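Local coordinates for flagellar motor switch protein FliG (Aquifex aeolicus, PDB 3HJL) that probably forms part of the rotor-mounted switch complex at the base of the flagellar basal body, which sets the direction of flagellar rotation, at residues 14-22 with 63-73. Numbering follows the deposited sequence.
Sequences KAAVLLLSL and ELLDEIKKAGI
The ammonium group of K14 is gripped by two carboxylates one helical turn apart, with NZ 2.9 Å from OE1 of E63 and 2.8 Å from OE1 of E67. E67 offers the syn lone pair of its oxygen, whereas E63 is met on its syn side but 33° out of the carboxylate plane. K14 reaches both because its chain is extended beyond CG, and it crosses each glutamate at about a right angle. With an alanine in its place, E63 and E67 would probably be left close together without the cation that offsets their charges. Beneath this salt-bridge network L64 points toward helix 7-21: CD2 lies 3.9 Å from CD2 of L18, and CD1 lies 4.1 Å from CG1 of V17. In the FliG N-terminal domain, an all-helical unit, the local axes of 14-21 and 63-70, on helices 7-21 and 54-70, cross almost perpendicularly at -83° with a closest approach of 11.9 Å. Further along, CG2 of I68 approaches CD2 of L18 to 3.6 Å, while CD1 of I68 packs 3.8 Å from CD2 of L22. With chi1 at 68°, CG1 of I68 sits between backbone N and carbonyl carbon, and CG2 and CD1 both face the leucines. Behind this layer helix 78-88 lends I85 against L64 and F81 against I68. G72, with positive phi, forms a Schellman motif with bonds back into the last turn of helix 54-70, and the chain continues into I73, whose side chain meets V26 of helix 24-33.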
loop_
_atom_site.group_PDB
_atom_site.type_symbol
_atom_site.label_atom_id
_atom_site.label_comp_id
_atom_site.label_asym_id
_atom_site.label_seq_id
_atom_site.Cartn_x
_atom_site.Cartn_y
_atom_site.Cartn_z
ATOM N N LYS A 14 -8.061 45.512 -2.990
ATOM C CA LYS A 14 -8.919 45.035 -4.085
ATOM C C LYS A 14 -8.616 45.793 -5.373
ATOM O O LYS A 14 -8.447 45.182 -6.415
ATOM C CB LYS A 14 -10.407 45.194 -3.756
ATOM C CG LYS A 14 -10.989 44.104 -2.891
ATOM C CD LYS A 14 -12.497 44.291 -2.748
ATOM C CE LYS A 14 -13.150 43.074 -2.114
ATOM N NZ LYS A 14 -14.633 43.177 -2.128
ATOM N N ALA A 15 -8.602 47.127 -5.295
ATOM C CA ALA A 15 -8.230 47.979 -6.434
ATOM C C ALA A 15 -6.881 47.555 -7.044
ATOM O O ALA A 15 -6.750 47.469 -8.268
ATOM C CB ALA A 15 -8.174 49.429 -6.008
ATOM N N ALA A 16 -5.899 47.292 -6.178
ATOM C CA ALA A 16 -4.568 46.828 -6.597
ATOM C C ALA A 16 -4.633 45.503 -7.358
ATOM O O ALA A 16 -4.003 45.351 -8.407
ATOM C CB ALA A 16 -3.650 46.684 -5.382
ATOM N N VAL A 17 -5.402 44.555 -6.827
ATOM C CA VAL A 17 -5.553 43.244 -7.449
ATOM C C VAL A 17 -6.329 43.342 -8.764
ATOM O O VAL A 17 -5.947 42.710 -9.745
ATOM C CB VAL A 17 -6.222 42.223 -6.495
ATOM C CG1 VAL A 17 -6.434 40.891 -7.205
ATOM C CG2 VAL A 17 -5.358 42.014 -5.232
ATOM N N LEU A 18 -7.400 44.142 -8.780
ATOM C CA LEU A 18 -8.173 44.399 -10.002
ATOM C C LEU A 18 -7.301 44.974 -11.113
ATOM O O LEU A 18 -7.346 44.493 -12.252
ATOM C CB LEU A 18 -9.343 45.359 -9.739
ATOM C CG LEU A 18 -10.620 44.821 -9.091
ATOM C CD1 LEU A 18 -11.600 45.981 -8.810
ATOM C CD2 LEU A 18 -11.289 43.770 -9.988
ATOM N N LEU A 19 -6.506 45.992 -10.777
ATOM C CA LEU A 19 -5.589 46.626 -11.742
ATOM C C LEU A 19 -4.735 45.581 -12.484
ATOM O O LEU A 19 -4.604 45.626 -13.709
ATOM C CB LEU A 19 -4.673 47.641 -11.030
ATOM C CG LEU A 19 -3.671 48.444 -11.880
ATOM C CD1 LEU A 19 -4.399 49.397 -12.830
ATOM C CD2 LEU A 19 -2.705 49.204 -10.988
ATOM N N LEU A 20 -4.205 44.628 -11.729
ATOM C CA LEU A 20 -3.337 43.587 -12.275
ATOM C C LEU A 20 -4.074 42.381 -12.909
ATOM O O LEU A 20 -3.508 41.720 -13.771
ATOM C CB LEU A 20 -2.403 43.099 -11.167
ATOM C CG LEU A 20 -1.501 44.185 -10.567
ATOM C CD1 LEU A 20 -0.947 43.736 -9.235
ATOM C CD2 LEU A 20 -0.388 44.545 -11.544
ATOM N N SER A 21 -5.324 42.129 -12.492
ATOM C CA SER A 21 -6.109 40.943 -12.898
ATOM C C SER A 21 -7.107 41.164 -14.043
ATOM O O SER A 21 -7.383 40.236 -14.796
ATOM C CB SER A 21 -6.873 40.397 -11.693
ATOM O OG SER A 21 -5.985 40.070 -10.632
ATOM N N LEU A 22 -7.680 42.366 -14.129
ATOM C CA LEU A 22 -8.662 42.717 -15.168
ATOM C C LEU A 22 -8.071 42.603 -16.575
ATOM O O LEU A 22 -6.857 42.688 -16.735
ATOM C CB LEU A 22 -9.180 44.161 -14.980
ATOM C CG LEU A 22 -10.188 44.467 -13.860
ATOM C CD1 LEU A 22 -10.275 45.960 -13.638
ATOM C CD2 LEU A 22 -11.563 43.907 -14.187
ATOM N N GLU A 63 -15.802 36.436 -5.644
ATOM C CA GLU A 63 -16.488 37.592 -5.082
ATOM C C GLU A 63 -16.189 38.799 -5.966
ATOM O O GLU A 63 -17.113 39.438 -6.448
ATOM C CB GLU A 63 -16.053 37.873 -3.643
ATOM C CG GLU A 63 -16.994 38.847 -2.910
ATOM C CD GLU A 63 -16.303 39.670 -1.834
ATOM O OE1 GLU A 63 -15.338 40.407 -2.164
ATOM O OE2 GLU A 63 -16.774 39.629 -0.675
ATOM N N LEU A 64 -14.899 39.075 -6.185
ATOM C CA LEU A 64 -14.435 40.176 -7.066
ATOM C C LEU A 64 -15.051 40.128 -8.453
ATOM O O LEU A 64 -15.408 41.166 -9.005
ATOM C CB LEU A 64 -12.903 40.163 -7.247
ATOM C CG LEU A 64 -11.993 40.963 -6.320
ATOM C CD1 LEU A 64 -10.527 40.688 -6.661
ATOM C CD2 LEU A 64 -12.288 42.450 -6.431
ATOM N N LEU A 65 -15.116 38.926 -9.029
ATOM C CA LEU A 65 -15.694 38.733 -10.353
ATOM C C LEU A 65 -17.181 39.100 -10.360
ATOM O O LEU A 65 -17.635 39.815 -11.250
ATOM C CB LEU A 65 -15.479 37.287 -10.821
ATOM C CG LEU A 65 -15.848 36.911 -12.262
ATOM C CD1 LEU A 65 -15.058 37.734 -13.283
ATOM C CD2 LEU A 65 -15.614 35.420 -12.479
ATOM N N ASP A 66 -17.922 38.630 -9.356
ATOM C CA ASP A 66 -19.353 38.952 -9.214
ATOM C C ASP A 66 -19.591 40.441 -8.928
ATOM O O ASP A 66 -20.570 41.024 -9.392
ATOM C CB ASP A 66 -19.973 38.112 -8.088
ATOM C CG ASP A 66 -21.474 38.336 -7.944
ATOM O OD1 ASP A 66 -22.212 38.177 -8.948
ATOM O OD2 ASP A 66 -21.918 38.655 -6.820
ATOM N N GLU A 67 -18.677 41.033 -8.167
ATOM C CA GLU A 67 -18.745 42.436 -7.756
ATOM C C GLU A 67 -18.574 43.377 -8.954
ATOM O O GLU A 67 -19.345 44.327 -9.114
ATOM C CB GLU A 67 -17.649 42.702 -6.704
ATOM C CG GLU A 67 -17.891 43.864 -5.779
ATOM C CD GLU A 67 -17.037 43.770 -4.516
ATOM O OE1 GLU A 67 -15.797 43.936 -4.608
ATOM O OE2 GLU A 67 -17.612 43.523 -3.431
ATOM N N ILE A 68 -17.567 43.103 -9.787
ATOM C CA ILE A 68 -17.290 43.922 -10.989
ATOM C C ILE A 68 -18.267 43.674 -12.149
ATOM O O ILE A 68 -18.444 44.554 -12.993
ATOM C CB ILE A 68 -15.805 43.804 -11.475
ATOM C CG1 ILE A 68 -15.492 42.407 -12.034
ATOM C CG2 ILE A 68 -14.858 44.200 -10.358
ATOM C CD1 ILE A 68 -14.008 42.045 -12.011
ATOM N N LYS A 69 -18.872 42.484 -12.211
ATOM C CA LYS A 69 -19.963 42.225 -13.171
ATOM C C LYS A 69 -21.193 43.062 -12.791
ATOM O O LYS A 69 -21.855 43.634 -13.661
ATOM C CB LYS A 69 -20.348 40.739 -13.210
ATOM C CG LYS A 69 -19.412 39.847 -14.033
ATOM C CD LYS A 69 -19.902 38.379 -14.083
ATOM C CE LYS A 69 -19.910 37.700 -12.700
ATOM N NZ LYS A 69 -20.150 36.231 -12.746
ATOM N N LYS A 70 -21.497 43.111 -11.491
ATOM C CA LYS A 70 -22.581 43.954 -10.964
ATOM C C LYS A 70 -22.239 45.451 -11.028
ATOM O O LYS A 70 -23.140 46.288 -11.086
ATOM C CB LYS A 70 -22.945 43.546 -9.529
ATOM C CG LYS A 70 -23.683 42.220 -9.451
ATOM C CD LYS A 70 -23.918 41.780 -8.018
ATOM C CE LYS A 70 -24.742 40.499 -7.967
ATOM N NZ LYS A 70 -24.866 39.961 -6.584
ATOM N N ALA A 71 -20.945 45.780 -11.004
ATOM C CA ALA A 71 -20.474 47.159 -11.202
ATOM C C ALA A 71 -20.629 47.642 -12.659
ATOM O O ALA A 71 -20.556 48.845 -12.918
ATOM C CB ALA A 71 -19.017 47.291 -10.757
ATOM N N GLY A 72 -20.797 46.705 -13.599
ATOM C CA GLY A 72 -21.039 47.019 -15.014
ATOM C C GLY A 72 -19.831 46.863 -15.927
ATOM O O GLY A 72 -19.708 47.597 -16.908
ATOM N N ILE A 73 -18.952 45.904 -15.613
ATOM C CA ILE A 73 -17.765 45.598 -16.428
ATOM C C ILE A 73 -17.909 44.176 -16.985
ATOM O O ILE A 73 -18.120 43.230 -16.223
ATOM C CB ILE A 73 -16.442 45.702 -15.607
ATOM C CG1 ILE A 73 -16.060 47.168 -15.343
ATOM C CG2 ILE A 73 -15.295 45.037 -16.358
ATOM C CD1 ILE A 73 -16.951 47.893 -14.348
#